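Side-chain contacts in putative acetyltransferase (Streptococcus mutans, PDB 3LD2), which probably transfers acyl groups as a member of the GNAT acetyltransferase family and binds coenzyme A: residues Leu96-Leu101 / Asn136-Asp141; Phe113-Ala118 / Arg128-Ile133; Ile147-Leu150 / Ala156-Phe159. All blocks are in the same frame, centred on the assembly; numbering follows the deposited sequence.

Followed from the N terminus, strand 92-100 supplies the first half of contact 1, and the chain must pass through strand 110-117 and helix 126-138 before that helix's C-terminal end closes it, with 34 residues between the two segments. Contact 2 is nested inside this loop: it joins strand 110-117 to the beginning of the same helix across only nine residues. Contact 3 follows in series, strand 144-150 meeting helix 154-162 after a five-residue gap. The three strands are successive neighbours in one mixed sheet, so D97 O meets G114 N between contacts 1 and 2, and F113 packs on I147 between contacts 2 and 3. Contacts 2 and 3 both touch coenzyme A; contact 1 does not.

Contact 1: Leu96-Leu101 / Asn136-Asp141; sequences LDYSSL and NEVKSD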
loop_
_atom_site.group_PDB
_atom_site.type_symbol
_atom_site.label_atom_id
_atom_site.label_comp_id
_atom_site.label_asym_id
_atom_site.label_seq_id
_atom_site.Cartn_x
_atom_site.Cartn_y
_atom_site.Cartn_z
ATOM N N LEU A 96 2.724 -0.748 -5.662
ATOM C CA LEU A 96 1.443 -0.903 -5.007
ATOM C C LEU A 96 0.980 -2.348 -5.178
ATOM O O LEU A 96 0.834 -2.831 -6.310
ATOM C CB LEU A 96 0.406 0.071 -5.576
ATOM C CG LEU A 96 -0.986 0.016 -4.893
ATOM C CD1 LEU A 96 -1.795 1.305 -5.024
ATOM C CD2 LEU A 96 -1.839 -1.177 -5.371
ATOM N N ASP A 97 0.772 -3.043 -4.061
ATOM C CA ASP A 97 0.199 -4.386 -4.095
ATOM C C ASP A 97 -1.199 -4.364 -3.493
ATOM O O ASP A 97 -1.470 -3.602 -2.565
ATOM C CB ASP A 97 1.060 -5.371 -3.327
ATOM C CG ASP A 97 0.995 -5.150 -1.835
ATOM O OD1 ASP A 97 1.431 -4.075 -1.390
ATOM O OD2 ASP A 97 0.518 -6.044 -1.102
ATOM N N TYR A 98 -2.093 -5.182 -4.037
ATOM C CA TYR A 98 -3.460 -5.250 -3.527
ATOM C C TYR A 98 -4.000 -6.654 -3.521
ATOM O O TYR A 98 -3.517 -7.529 -4.228
ATOM C CB TYR A 98 -4.405 -4.314 -4.286
ATOM C CG TYR A 98 -4.615 -4.624 -5.743
ATOM C CD1 TYR A 98 -5.656 -5.450 -6.148
ATOM C CD2 TYR A 98 -3.793 -4.069 -6.724
ATOM C CE1 TYR A 98 -5.877 -5.733 -7.488
ATOM C CE2 TYR A 98 -3.995 -4.343 -8.074
ATOM C CZ TYR A 98 -5.039 -5.189 -8.454
ATOM O OH TYR A 98 -5.276 -5.485 -9.791
ATOM N N SER A 99 -5.011 -6.865 -2.708
ATOM C CA SER A 99 -5.577 -8.191 -2.551
ATOM C C SER A 99 -6.901 -8.097 -1.791
ATOM O O SER A 99 -7.168 -7.085 -1.122
ATOM C CB SER A 99 -4.608 -9.041 -1.755
ATOM O OG SER A 99 -4.685 -8.648 -0.396
ATOM N N SER A 100 -7.724 -9.146 -1.901
ATOM C CA SER A 100 -8.932 -9.303 -1.075
ATOM C C SER A 100 -8.669 -9.190 0.432
ATOM O O SER A 100 -7.752 -9.809 0.962
ATOM C CB SER A 100 -9.568 -10.665 -1.348
ATOM O OG SER A 100 -10.475 -10.566 -2.431
ATOM N N LEU A 101 -9.492 -8.434 1.134
ATOM C CA LEU A 101 -9.282 -8.282 2.570
ATOM C C LEU A 101 -9.576 -9.562 3.354
ATOM O O LEU A 101 -8.888 -9.855 4.327
ATOM C CB LEU A 101 -10.090 -7.112 3.131
ATOM C CG LEU A 101 -9.791 -6.774 4.593
ATOM C CD1 LEU A 101 -8.285 -6.614 4.824
ATOM C CD2 LEU A 101 -10.523 -5.515 5.018
ATOM N N ASN A 136 -9.128 1.832 -10.710
ATOM C CA ASN A 136 -9.798 1.386 -11.928
ATOM C C ASN A 136 -9.713 -0.111 -12.219
ATOM O O ASN A 136 -10.540 -0.632 -12.949
ATOM C CB ASN A 136 -9.385 2.210 -13.143
ATOM C CG ASN A 136 -9.994 3.609 -13.118
ATOM O OD1 ASN A 136 -11.093 3.830 -13.643
ATOM N ND2 ASN A 136 -9.305 4.553 -12.463
ATOM N N GLU A 137 -8.715 -0.790 -11.656
ATOM C CA GLU A 137 -8.668 -2.249 -11.675
ATOM C C GLU A 137 -9.822 -2.865 -10.894
ATOM O O GLU A 137 -10.524 -3.734 -11.394
ATOM C CB GLU A 137 -7.367 -2.752 -11.066
ATOM C CG GLU A 137 -6.176 -2.582 -11.961
ATOM C CD GLU A 137 -6.435 -3.132 -13.356
ATOM O OE1 GLU A 137 -5.838 -2.600 -14.324
ATOM O OE2 GLU A 137 -7.250 -4.082 -13.483
ATOM N N VAL A 138 -10.021 -2.397 -9.665
ATOM C CA VAL A 138 -10.891 -3.074 -8.718
ATOM C C VAL A 138 -12.338 -2.588 -8.759
ATOM O O VAL A 138 -13.231 -3.269 -8.286
ATOM C CB VAL A 138 -10.336 -2.926 -7.304
ATOM C CG1 VAL A 138 -8.890 -3.413 -7.268
ATOM C CG2 VAL A 138 -10.427 -1.466 -6.853
ATOM N N LYS A 139 -12.552 -1.406 -9.325
ATOM C CA LYS A 139 -13.882 -0.803 -9.500
ATOM C C LYS A 139 -14.970 -1.829 -9.835
ATOM O O LYS A 139 -16.056 -1.853 -9.250
ATOM C CB LYS A 139 -13.814 0.208 -10.653
ATOM C CG LYS A 139 -14.587 1.483 -10.404
ATOM C CD LYS A 139 -14.203 2.584 -11.392
ATOM C CE LYS A 139 -13.909 2.028 -12.794
ATOM N NZ LYS A 139 -13.794 3.131 -13.810
ATOM N N SER A 140 -14.651 -2.653 -10.820
ATOM C CA SER A 140 -15.545 -3.658 -11.354
ATOM C C SER A 140 -15.808 -4.809 -10.386
ATOM O O SER A 140 -16.930 -5.298 -10.315
ATOM C CB SER A 140 -14.945 -4.202 -12.659
ATOM O OG SER A 140 -15.332 -5.546 -12.886
ATOM N N ASP A 141 -14.774 -5.236 -9.655
ATOM C CA ASP A 141 -14.817 -6.461 -8.849
ATOM C C ASP A 141 -15.100 -6.314 -7.352
ATOM O O ASP A 141 -15.381 -7.324 -6.697
ATOM C CB ASP A 141 -13.495 -7.232 -8.970
ATOM C CG ASP A 141 -13.173 -7.633 -10.393
ATOM O OD1 ASP A 141 -14.015 -8.332 -11.005
ATOM O OD2 ASP A 141 -12.079 -7.244 -10.891
#
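Y98 reaches from strand 92-100 toward the C-terminal end of helix 126-138 and touches two consecutive residues there, V138 with its ring and E137 with its hydroxyl. CE1 of Y98 lies 3.8 Å from CG1 of V138, and this methyl approaches the ring obliquely while the two side chains run past each other in opposite directions. With chi1 at 64°, the tyrosine CG sits between its own backbone N and carbonyl carbon, and the ring extends from there to the helix. In the GNAT fold this helix covers one face of the central sheet, and F134, one turn earlier, meets the Y98 ring edge-to-face; F113 on the adjoining strand packs against Y98 too. V138 is buried, whereas E137 is exposed. At the far end of the tyrosine, OH of Y98 is 3.7 Å from CB of E137. The glutamate crosses the tyrosine at about a right angle, touching it with its aliphatic part: CG of E137 is also 3.7 Å from the Y98 OH. Beyond these methylenes the chain bends at chi2, and the carboxylate plane ends up 12° from that of the Y98 ring.

Contact 2: Phe113-Ala118 / Arg128-Ile133; sequences FGIAVA and RALVQI. With COA (coenzyme A), chain E.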
loop_
_atom_site.group_PDB
_atom_site.type_symbol
_atom_site.label_atom_id
_atom_site.label_comp_id
_atom_site.label_asym_id
_atom_site.label_seq_id
_atom_site.Cartn_x
_atom_site.Cartn_y
_atom_site.Cartn_z
ATOM N N PHE A 113 -4.793 -2.735 0.101
ATOM C CA PHE A 113 -3.541 -2.482 -0.638
ATOM C C PHE A 113 -2.467 -1.806 0.190
ATOM O O PHE A 113 -2.762 -1.110 1.148
ATOM C CB PHE A 113 -3.790 -1.628 -1.889
ATOM C CG PHE A 113 -4.150 -0.204 -1.585
ATOM C CD1 PHE A 113 -3.177 0.784 -1.569
ATOM C CD2 PHE A 113 -5.459 0.147 -1.300
ATOM C CE1 PHE A 113 -3.502 2.108 -1.283
ATOM C CE2 PHE A 113 -5.802 1.459 -1.009
ATOM C CZ PHE A 113 -4.820 2.446 -1.000
ATOM N N GLY A 114 -1.211 -2.021 -0.186
ATOM C CA GLY A 114 -0.095 -1.260 0.354
ATOM C C GLY A 114 0.513 -0.438 -0.775
ATOM O O GLY A 114 0.232 -0.693 -1.949
ATOM N N ILE A 115 1.323 0.553 -0.427
ATOM C CA ILE A 115 2.005 1.369 -1.419
ATOM C C ILE A 115 3.291 1.977 -0.845
ATOM O O ILE A 115 3.366 2.333 0.316
ATOM C CB ILE A 115 1.095 2.478 -1.973
ATOM C CG1 ILE A 115 1.762 3.173 -3.171
ATOM C CG2 ILE A 115 0.762 3.460 -0.881
ATOM C CD1 ILE A 115 0.915 4.239 -3.804
ATOM N N ALA A 116 4.323 2.042 -1.670
ATOM C CA ALA A 116 5.588 2.598 -1.236
ATOM C C ALA A 116 6.209 3.348 -2.402
ATOM O O ALA A 116 6.376 2.804 -3.493
ATOM C CB ALA A 116 6.520 1.496 -0.702
ATOM N N VAL A 117 6.479 4.629 -2.189
ATOM C CA VAL A 117 7.147 5.430 -3.197
ATOM C C VAL A 117 8.546 5.771 -2.704
ATOM O O VAL A 117 8.743 6.004 -1.508
ATOM C CB VAL A 117 6.392 6.698 -3.489
ATOM C CG1 VAL A 117 7.265 7.648 -4.292
ATOM C CG2 VAL A 117 5.116 6.372 -4.229
ATOM N N ALA A 118 9.518 5.767 -3.611
ATOM C CA ALA A 118 10.896 6.053 -3.213
ATOM C C ALA A 118 11.010 7.468 -2.659
ATOM O O ALA A 118 10.549 8.432 -3.277
ATOM C CB ALA A 118 11.829 5.863 -4.366
ATOM N N ARG A 128 -0.235 9.141 -6.382
ATOM C CA ARG A 128 -1.538 9.410 -6.942
ATOM C C ARG A 128 -1.829 8.501 -8.151
ATOM O O ARG A 128 -2.917 7.931 -8.260
ATOM C CB ARG A 128 -1.618 10.890 -7.324
ATOM C CG ARG A 128 -2.964 11.342 -7.797
ATOM C CD ARG A 128 -3.084 12.858 -7.879
ATOM N NE ARG A 128 -4.225 13.155 -8.738
ATOM C CZ ARG A 128 -4.966 14.264 -8.719
ATOM N NH1 ARG A 128 -4.703 15.253 -7.857
ATOM N NH2 ARG A 128 -5.990 14.372 -9.576
ATOM N N ALA A 129 -0.844 8.361 -9.036
ATOM C CA ALA A 129 -1.019 7.653 -10.290
ATOM C C ALA A 129 -1.156 6.150 -10.039
ATOM O O ALA A 129 -1.923 5.452 -10.713
ATOM C CB ALA A 129 0.162 7.947 -11.235
ATOM N N LEU A 130 -0.405 5.650 -9.073
ATOM C CA LEU A 130 -0.553 4.259 -8.686
ATOM C C LEU A 130 -1.993 4.012 -8.197
ATOM O O LEU A 130 -2.715 3.148 -8.710
ATOM C CB LEU A 130 0.458 3.907 -7.596
ATOM C CG LEU A 130 1.750 3.093 -7.835
ATOM C CD1 LEU A 130 2.004 2.572 -9.254
ATOM C CD2 LEU A 130 2.981 3.827 -7.272
ATOM N N VAL A 131 -2.410 4.808 -7.216
ATOM C CA VAL A 131 -3.713 4.651 -6.583
ATOM C C VAL A 131 -4.790 4.704 -7.636
ATOM O O VAL A 131 -5.779 3.971 -7.580
ATOM C CB VAL A 131 -3.929 5.727 -5.485
ATOM C CG1 VAL A 131 -5.399 5.886 -5.132
ATOM C CG2 VAL A 131 -3.094 5.378 -4.257
ATOM N N GLN A 132 -4.571 5.554 -8.624
ATOM C CA GLN A 132 -5.576 5.775 -9.645
ATOM C C GLN A 132 -5.752 4.572 -10.570
ATOM O O GLN A 132 -6.872 4.229 -10.945
ATOM C CB GLN A 132 -5.231 6.996 -10.463
ATOM C CG GLN A 132 -6.355 7.962 -10.551
ATOM C CD GLN A 132 -6.718 8.545 -9.187
ATOM O OE1 GLN A 132 -5.841 9.003 -8.447
ATOM N NE2 GLN A 132 -8.014 8.537 -8.853
ATOM N N ILE A 133 -4.667 3.920 -10.968
ATOM C CA ILE A 133 -4.924 2.790 -11.825
ATOM C C ILE A 133 -5.448 1.637 -10.983
ATOM O O ILE A 133 -6.380 0.943 -11.396
ATOM C CB ILE A 133 -3.806 2.458 -12.897
ATOM C CG1 ILE A 133 -2.846 1.397 -12.417
ATOM C CG2 ILE A 133 -3.076 3.731 -13.383
ATOM C CD1 ILE A 133 -1.646 2.033 -11.774
HETATM N N1A COA E . 3.356 16.501 3.333
HETATM C C2A COA E . 2.031 17.098 3.042
HETATM N N3A COA E . 1.141 16.440 2.024
HETATM C C4A COA E . 1.583 15.226 1.356
HETATM C C5A COA E . 2.891 14.629 1.665
HETATM C C6A COA E . 3.798 15.278 2.662
HETATM N N6A COA E . 5.083 14.648 2.923
HETATM N N7A COA E . 3.099 13.412 0.864
HETATM C C8A COA E . 1.902 13.256 0.073
HETATM N N9A COA E . 0.936 14.322 0.447
HETATM C C1B COA E . -0.088 14.522 -0.440
HETATM C C2B COA E . -0.511 15.834 -1.072
HETATM O O2B COA E . -0.671 17.047 -0.399
HETATM C C3B COA E . -0.901 15.560 -2.457
HETATM O O3B COA E . -1.190 16.554 -3.391
HETATM P P3B COA E . 0.086 17.518 -3.901
HETATM O O7A COA E . -0.433 18.181 -5.320
HETATM O O8A COA E . 0.414 18.737 -2.820
HETATM O O9A COA E . 1.316 16.763 -4.062
HETATM C C4B COA E . -0.669 14.081 -2.690
HETATM O O4B COA E . -0.126 13.479 -1.460
HETATM C C5B COA E . -0.601 13.268 -3.936
HETATM O O5B COA E . 0.815 13.276 -3.896
HETATM P P1A COA E . 1.824 12.119 -4.484
HETATM O O1A COA E . 3.141 12.869 -5.146
HETATM O O2A COA E . 1.089 11.340 -5.471
HETATM O O3A COA E . 2.316 11.145 -3.263
HETATM P P2A COA E . 3.724 10.307 -3.258
HETATM O O4A COA E . 4.937 11.285 -2.716
HETATM O O5A COA E . 4.057 9.788 -4.578
HETATM O O6A COA E . 3.580 9.085 -2.169
HETATM C CBP COA E . 3.102 8.071 -0.147
HETATM C CCP COA E . 2.705 9.225 -1.082
HETATM C CDP COA E . 2.889 6.747 -0.929
HETATM C CEP COA E . 2.280 8.111 1.170
HETATM C CAP COA E . 4.619 8.198 0.161
HETATM O OAP COA E . 4.912 9.206 1.090
HETATM C C9P COA E . 5.118 6.899 0.776
HETATM O O9P COA E . 5.875 6.239 0.142
HETATM N N8P COA E . 5.279 6.833 2.219
HETATM C C7P COA E . 6.270 5.868 2.648
HETATM C C6P COA E . 5.656 4.790 3.548
HETATM C C5P COA E . 4.181 4.557 3.208
HETATM O O5P COA E . 3.904 3.933 2.242
HETATM N N4P COA E . 3.126 4.996 4.099
HETATM C C3P COA E . 1.828 4.294 4.152
HETATM C C2P COA E . 1.432 3.554 2.870
HETATM S S1P COA E . 1.266 1.779 3.269
#
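The F113 ring, the aromatic group of this contact, receives CG2 of V131 obliquely, its CE1 being 4.4 Å from that methyl. It also meets the ring of F134 and packs on L96 of the neighbouring strand. Strand 110-117 and helix 126-138 form the first half of a beta-alpha-beta unit completed by strand 144-150, which in GNAT enzymes carries the pyrophosphate-binding signature; here R122, G125 and G127 fit its R-x-x-G-x-G pattern. The strand and helix segments run nearly antiparallel, at 154°, with axes 9.9 Å apart.

I115 does most of the apolar work. Its CG1 stands anti to the backbone N (chi1 -171°) and the chain stays extended, which carries CD1 to the helix, 3.8 Å from CB of L130; V131 CG2 touches the same CD1 from a little farther off. The other branch of I115 serves the cofactor: CG2 lies 3.8 Å from C2P of coenzyme A. One isoleucine therefore backs the helix with one arm and lines the pantetheine channel with the other.

Polar contacts with the cofactor use main-chain amides from both segments. V117 N gives a nearly straight bond to O9P, the N-H...O angle being 166°. R123, G125 and G127, in the turn leading into the helix and at its start, also give their backbone N-H groups to coenzyme A; these and the helix N-terminus would probably stabilise the phosphate charge. R128 N bonds to O2A at 2.7 Å, and CB of R128 comes within 3.3 Å of that same oxygen.

Contact 3: Ile147-Leu150 / Ala156-Phe159; sequences IHVL and AVLF. With COA (coenzyme A), chain E.
V149 and A156 make the closest apolar touch between strand and helix, CG1 of the valine lying 3.8 Å from CB of the alanine. V149 CG1 stands anti to its backbone N (chi1 -168°), which sends this methyl across to helix 154-162, where it also meets CG2 of V157 at 4.4 Å. The methyl of A156 has a second neighbour: C3P of coenzyme A is 3.7 Å away, in a direction roughly perpendicular to that of V149. Y187 of strand 180-190 and Y160 of the helix also touch V149, and V157 rests on Y187 as well.

Backbone and polar bonds hold the strand rather than the interface. V149 pairs with L185 and I147 with Y187 in the sheet, and on the outward side H148 ND1 is hydrogen-bonded to the carboxylate of D184. Strand 144-150 is the fifth strand of the GNAT sheet, parallel to strand 110-117, and helix 154-162 follows it; in this family the cofactor sits in the opening between those two strands, and here the helix contributes side chains to its wall.

Contacts with the cofactor itself involve two further helix residues. F159 presents one ring face to CCP, which lies 3.7 Å above the plane and is displaced toward the rim. At the ring edge, in plane, is O4B of the ribose, 3.2 Å from CD1 of F159. CE1 of F159 approaches O3A of the pyrophosphate at 3.4 Å. L158, leaving the helix at about a right angle to F159, brings its CD1 within 3.4 Å of C2A in the adenine.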
loop_
_atom_site.group_PDB
_atom_site.type_symbol
_atom_site.label_atom_id
_atom_site.label_comp_id
_atom_site.label_asym_id
_atom_site.label_seq_id
_atom_site.Cartn_x
_atom_site.Cartn_y
_atom_site.Cartn_z
ATOM N N ILE A 147 -8.244 0.333 4.312
ATOM C CA ILE A 147 -6.850 0.281 4.772
ATOM C C ILE A 147 -6.648 0.755 6.209
ATOM O O ILE A 147 -7.452 1.512 6.763
ATOM C CB ILE A 147 -5.929 1.131 3.890
ATOM C CG1 ILE A 147 -6.492 2.548 3.783
ATOM C CG2 ILE A 147 -5.751 0.480 2.500
ATOM C CD1 ILE A 147 -5.738 3.434 2.827
ATOM N N HIS A 148 -5.551 0.301 6.793
ATOM C CA HIS A 148 -5.128 0.691 8.129
ATOM C C HIS A 148 -3.922 1.617 8.024
ATOM O O HIS A 148 -2.946 1.277 7.356
ATOM C CB HIS A 148 -4.706 -0.540 8.906
ATOM C CG HIS A 148 -5.843 -1.425 9.294
ATOM N ND1 HIS A 148 -6.310 -1.509 10.586
ATOM C CD2 HIS A 148 -6.610 -2.266 8.560
ATOM C CE1 HIS A 148 -7.310 -2.370 10.634
ATOM N NE2 HIS A 148 -7.512 -2.845 9.418
ATOM N N VAL A 149 -3.984 2.780 8.671
ATOM C CA VAL A 149 -2.889 3.743 8.643
ATOM C C VAL A 149 -2.499 4.087 10.085
ATOM O O VAL A 149 -3.344 4.497 10.877
ATOM C CB VAL A 149 -3.296 5.030 7.877
ATOM C CG1 VAL A 149 -2.081 5.906 7.587
ATOM C CG2 VAL A 149 -4.005 4.701 6.578
ATOM N N LEU A 150 -1.233 3.884 10.441
ATOM C CA LEU A 150 -0.700 4.365 11.717
ATOM C C LEU A 150 -0.880 5.870 11.801
ATOM O O LEU A 150 -0.632 6.559 10.816
ATOM C CB LEU A 150 0.782 4.076 11.819
ATOM C CG LEU A 150 1.166 2.632 12.062
ATOM C CD1 LEU A 150 2.626 2.580 12.512
ATOM C CD2 LEU A 150 0.229 2.012 13.107
ATOM N N ALA A 156 0.963 9.788 4.801
ATOM C CA ALA A 156 -0.109 8.891 4.370
ATOM C C ALA A 156 -1.478 9.456 4.743
ATOM O O ALA A 156 -2.419 9.443 3.934
ATOM C CB ALA A 156 0.074 7.489 4.935
ATOM N N VAL A 157 -1.585 9.969 5.965
ATOM C CA VAL A 157 -2.825 10.587 6.393
ATOM C C VAL A 157 -3.249 11.637 5.360
ATOM O O VAL A 157 -4.410 11.678 4.937
ATOM C CB VAL A 157 -2.699 11.205 7.832
ATOM C CG1 VAL A 157 -3.829 12.156 8.115
ATOM C CG2 VAL A 157 -2.650 10.113 8.899
ATOM N N LEU A 158 -2.309 12.474 4.936
ATOM C CA LEU A 158 -2.660 13.601 4.082
ATOM C C LEU A 158 -2.931 13.142 2.651
ATOM O O LEU A 158 -3.871 13.591 1.998
ATOM C CB LEU A 158 -1.541 14.642 4.115
ATOM C CG LEU A 158 -1.426 15.369 5.451
ATOM C CD1 LEU A 158 -0.256 16.332 5.450
ATOM C CD2 LEU A 158 -2.731 16.111 5.780
ATOM N N PHE A 159 -2.078 12.236 2.181
ATOM C CA PHE A 159 -2.235 11.556 0.900
ATOM C C PHE A 159 -3.650 10.989 0.740
ATOM O O PHE A 159 -4.367 11.348 -0.206
ATOM C CB PHE A 159 -1.185 10.434 0.826
ATOM C CG PHE A 159 -1.135 9.713 -0.487
ATOM C CD1 PHE A 159 -0.770 10.371 -1.646
ATOM C CD2 PHE A 159 -1.413 8.350 -0.550
ATOM C CE1 PHE A 159 -0.689 9.678 -2.857
ATOM C CE2 PHE A 159 -1.330 7.651 -1.744
ATOM C CZ PHE A 159 -0.971 8.314 -2.897
HETATM N N1A COA E . 3.356 16.501 3.333
HETATM C C2A COA E . 2.031 17.098 3.042
HETATM N N3A COA E . 1.141 16.440 2.024
HETATM C C4A COA E . 1.583 15.226 1.356
HETATM C C5A COA E . 2.891 14.629 1.665
HETATM C C6A COA E . 3.798 15.278 2.662
HETATM N N6A COA E . 5.083 14.648 2.923
HETATM N N7A COA E . 3.099 13.412 0.864
HETATM C C8A COA E . 1.902 13.256 0.073
HETATM N N9A COA E . 0.936 14.322 0.447
HETATM C C1B COA E . -0.088 14.522 -0.440
HETATM C C2B COA E . -0.511 15.834 -1.072
HETATM O O2B COA E . -0.671 17.047 -0.399
HETATM C C3B COA E . -0.901 15.560 -2.457
HETATM O O3B COA E . -1.190 16.554 -3.391
HETATM P P3B COA E . 0.086 17.518 -3.901
HETATM O O7A COA E . -0.433 18.181 -5.320
HETATM O O8A COA E . 0.414 18.737 -2.820
HETATM O O9A COA E . 1.316 16.763 -4.062
HETATM C C4B COA E . -0.669 14.081 -2.690
HETATM O O4B COA E . -0.126 13.479 -1.460
HETATM C C5B COA E . -0.601 13.268 -3.936
HETATM O O5B COA E . 0.815 13.276 -3.896
HETATM P P1A COA E . 1.824 12.119 -4.484
HETATM O O1A COA E . 3.141 12.869 -5.146
HETATM O O2A COA E . 1.089 11.340 -5.471
HETATM O O3A COA E . 2.316 11.145 -3.263
HETATM P P2A COA E . 3.724 10.307 -3.258
HETATM O O4A COA E . 4.937 11.285 -2.716
HETATM O O5A COA E . 4.057 9.788 -4.578
HETATM O O6A COA E . 3.580 9.085 -2.169
HETATM C CBP COA E . 3.102 8.071 -0.147
HETATM C CCP COA E . 2.705 9.225 -1.082
HETATM C CDP COA E . 2.889 6.747 -0.929
HETATM C CEP COA E . 2.280 8.111 1.170
HETATM C CAP COA E . 4.619 8.198 0.161
HETATM O OAP COA E . 4.912 9.206 1.090
HETATM C C9P COA E . 5.118 6.899 0.776
HETATM O O9P COA E . 5.875 6.239 0.142
HETATM N N8P COA E . 5.279 6.833 2.219
HETATM C C7P COA E . 6.270 5.868 2.648
HETATM C C6P COA E . 5.656 4.790 3.548
HETATM C C5P COA E . 4.181 4.557 3.208
HETATM O O5P COA E . 3.904 3.933 2.242
HETATM N N4P COA E . 3.126 4.996 4.099
HETATM C C3P COA E . 1.828 4.294 4.152
HETATM C C2P COA E . 1.432 3.554 2.870
HETATM S S1P COA E . 1.266 1.779 3.269
#